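Local coordinates for transmembrane oligosaccharyl transferase, putative (Archaeoglobus fulgidus, PDB 3VGP), which probably belongs to the oligosaccharyl transferase family of membrane proteins and is represented here by its C-terminal globular domain, at residues G85-V90 with I158-G163. The protein carries 1 engineered substitution. Residues are numbered along the deposited sequence; the frame is centred on the assembly and turned at random.
Sequences GVRYVV and IFEVVG
Val89 and Phe159 form the hydrogen-bonded pair at the heart of an antiparallel ladder, their backbones joined by Val89 N to Phe159 O (2.9 Å) and Phe159 N to Val89 O (2.8 Å), while two residues along, Val161 N donates to Arg87 O just before the strand 88-91 begins. Tyr88 faces Glu160 between these bonds, and Val90 faces Ile158 beyond them, both as non-hydrogen-bonded pairs.

On the face that carries Tyr88 and Glu160, the polar work is done by Arg87, whose side chain runs alongside the tyrosine and lays CG over the centre of its ring. Arg87 is fully extended, its CG trans to the backbone N (chi1 175°), which carries the guanidinium side-on to Glu160: Arg87 NE donates to the anti lone pair of Glu160 OE2 at 3.0 Å, and Arg87 NH1 bonds to that same oxygen at 3.2 Å, less straight. Guanidinium and carboxylate are nearly coplanar, 12° apart. A water bonded to Tyr88 OH (2.6 Å) also gives a weak bond to Glu160 OE2, and the phenol is held separately by Ser18 of helix 6-20. Further along this face, Tyr88 CD1 meets Ile158 CG2 at 3.7 Å.

The side chains of the reverse face are apolar: Val89 CG2 packs on Val161 CG2 at 4.2 Å, and Phe159 turns its ring edge to Val89 O. Helix 58-69 covers Val89, while helix 6-20 touches Tyr88 and Val90 through Met15. The two strands are the central pair of a mixed sheet.

Chemically, the pairing is layered. Backbone bonds set the register, hydrocarbon packs the face of Val89 and Phe159 and the Ile158 end of the other, and a single carboxylate oxygen collects two guanidinium bonds; the positive charge of Arg87 would probably favour the ionised form of Glu160, while the salt bridge ties the approach to one strand to its neighbour.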
loop_
_atom_site.group_PDB
_atom_site.type_symbol
_atom_site.label_atom_id
_atom_site.label_comp_id
_atom_site.label_asym_id
_atom_site.label_seq_id
_atom_site.Cartn_x
_atom_site.Cartn_y
_atom_site.Cartn_z
ATOM N N GLY A 85 7.527 -6.568 8.155
ATOM C CA GLY A 85 7.357 -7.953 7.745
ATOM C C GLY A 85 6.221 -8.170 6.758
ATOM O O GLY A 85 5.702 -9.279 6.614
ATOM N N VAL A 86 5.841 -7.102 6.070
ATOM C CA VAL A 86 4.768 -7.141 5.084
ATOM C C VAL A 86 5.071 -8.107 3.945
ATOM O O VAL A 86 6.195 -8.159 3.450
ATOM C CB VAL A 86 4.531 -5.726 4.494
ATOM C CG1 VAL A 86 3.762 -5.813 3.187
ATOM C CG2 VAL A 86 3.771 -4.876 5.502
ATOM N N ARG A 87 4.062 -8.879 3.547
ATOM C CA ARG A 87 4.211 -9.822 2.443
ATOM C C ARG A 87 3.596 -9.234 1.182
ATOM O O ARG A 87 4.107 -9.434 0.079
ATOM C CB ARG A 87 3.515 -11.146 2.753
ATOM C CG ARG A 87 3.546 -12.113 1.581
ATOM C CD ARG A 87 2.920 -13.451 1.927
ATOM N NE ARG A 87 2.985 -14.374 0.798
ATOM C CZ ARG A 87 2.464 -15.595 0.800
ATOM N NH1 ARG A 87 2.570 -16.359 -0.277
ATOM N NH2 ARG A 87 1.837 -16.051 1.880
ATOM N N TYR A 88 2.499 -8.503 1.357
ATOM C CA TYR A 88 1.803 -7.896 0.231
ATOM C C TYR A 88 1.646 -6.389 0.322
ATOM O O TYR A 88 1.408 -5.830 1.396
ATOM C CB TYR A 88 0.406 -8.498 0.084
ATOM C CG TYR A 88 0.385 -9.980 -0.215
ATOM C CD1 TYR A 88 0.970 -10.482 -1.375
ATOM C CD2 TYR A 88 -0.232 -10.875 0.656
ATOM C CE1 TYR A 88 0.938 -11.846 -1.663
ATOM C CE2 TYR A 88 -0.267 -12.245 0.379
ATOM C CZ TYR A 88 0.322 -12.717 -0.783
ATOM O OH TYR A 88 0.299 -14.065 -1.072
ATOM N N VAL A 89 1.783 -5.744 -0.831
ATOM C CA VAL A 89 1.591 -4.308 -0.961
ATOM C C VAL A 89 0.498 -4.197 -2.023
ATOM O O VAL A 89 0.580 -4.834 -3.073
ATOM C CB VAL A 89 2.865 -3.593 -1.463
ATOM C CG1 VAL A 89 2.554 -2.133 -1.737
ATOM C CG2 VAL A 89 3.964 -3.693 -0.412
ATOM N N VAL A 90 -0.524 -3.394 -1.758
ATOM C CA VAL A 90 -1.631 -3.276 -2.700
ATOM C C VAL A 90 -1.837 -1.850 -3.186
ATOM O O VAL A 90 -1.838 -0.913 -2.391
ATOM C CB VAL A 90 -2.945 -3.764 -2.053
ATOM C CG1 VAL A 90 -4.051 -3.833 -3.098
ATOM C CG2 VAL A 90 -2.727 -5.124 -1.409
ATOM N N ILE A 158 -1.963 -6.441 -6.598
ATOM C CA ILE A 158 -1.320 -7.026 -5.425
ATOM C C ILE A 158 0.121 -7.380 -5.765
ATOM O O ILE A 158 0.382 -8.140 -6.696
ATOM C CB ILE A 158 -2.059 -8.301 -4.952
ATOM C CG1 ILE A 158 -3.496 -7.949 -4.554
ATOM C CG2 ILE A 158 -1.333 -8.917 -3.755
ATOM C CD1 ILE A 158 -4.326 -9.141 -4.143
ATOM N N PHE A 159 1.051 -6.809 -5.008
ATOM C CA PHE A 159 2.475 -7.048 -5.204
ATOM C C PHE A 159 3.010 -7.844 -4.025
ATOM O O PHE A 159 2.639 -7.592 -2.882
ATOM C CB PHE A 159 3.227 -5.718 -5.280
ATOM C CG PHE A 159 2.845 -4.869 -6.462
ATOM C CD1 PHE A 159 3.538 -4.973 -7.661
ATOM C CD2 PHE A 159 1.786 -3.972 -6.373
ATOM C CE1 PHE A 159 3.187 -4.196 -8.756
ATOM C CE2 PHE A 159 1.423 -3.189 -7.464
ATOM C CZ PHE A 159 2.123 -3.299 -8.657
ATOM N N GLU A 160 3.871 -8.814 -4.303
ATOM C CA GLU A 160 4.461 -9.593 -3.228
ATOM C C GLU A 160 5.873 -9.075 -3.005
ATOM O O GLU A 160 6.597 -8.768 -3.956
ATOM C CB GLU A 160 4.493 -11.081 -3.591
ATOM C CG GLU A 160 5.064 -11.972 -2.493
ATOM C CD GLU A 160 4.794 -13.447 -2.740
ATOM O OE1 GLU A 160 4.971 -13.898 -3.891
ATOM O OE2 GLU A 160 4.413 -14.157 -1.784
ATOM N N VAL A 161 6.254 -8.947 -1.742
ATOM C CA VAL A 161 7.590 -8.487 -1.405
ATOM C C VAL A 161 8.543 -9.662 -1.607
ATOM O O VAL A 161 8.353 -10.729 -1.027
ATOM C CB VAL A 161 7.649 -8.025 0.060
ATOM C CG1 VAL A 161 9.055 -7.568 0.407
ATOM C CG2 VAL A 161 6.658 -6.897 0.271
ATOM N N VAL A 162 9.559 -9.463 -2.437
ATOM C CA VAL A 162 10.530 -10.512 -2.724
ATOM C C VAL A 162 11.515 -10.648 -1.572
ATOM O O VAL A 162 12.274 -9.724 -1.284
ATOM C CB VAL A 162 11.311 -10.200 -4.018
ATOM C CG1 VAL A 162 12.290 -11.320 -4.323
ATOM C CG2 VAL A 162 10.342 -10.016 -5.170
ATOM N N GLY A 163 11.492 -11.802 -0.916
ATOM C CA GLY A 163 12.394 -12.031 0.195
ATOM C C GLY A 163 11.745 -11.822 1.546
ATOM O O GLY A 163 12.435 -11.751 2.560
HETATM O O HOH W 1 1.681 -14.803 -3.133
#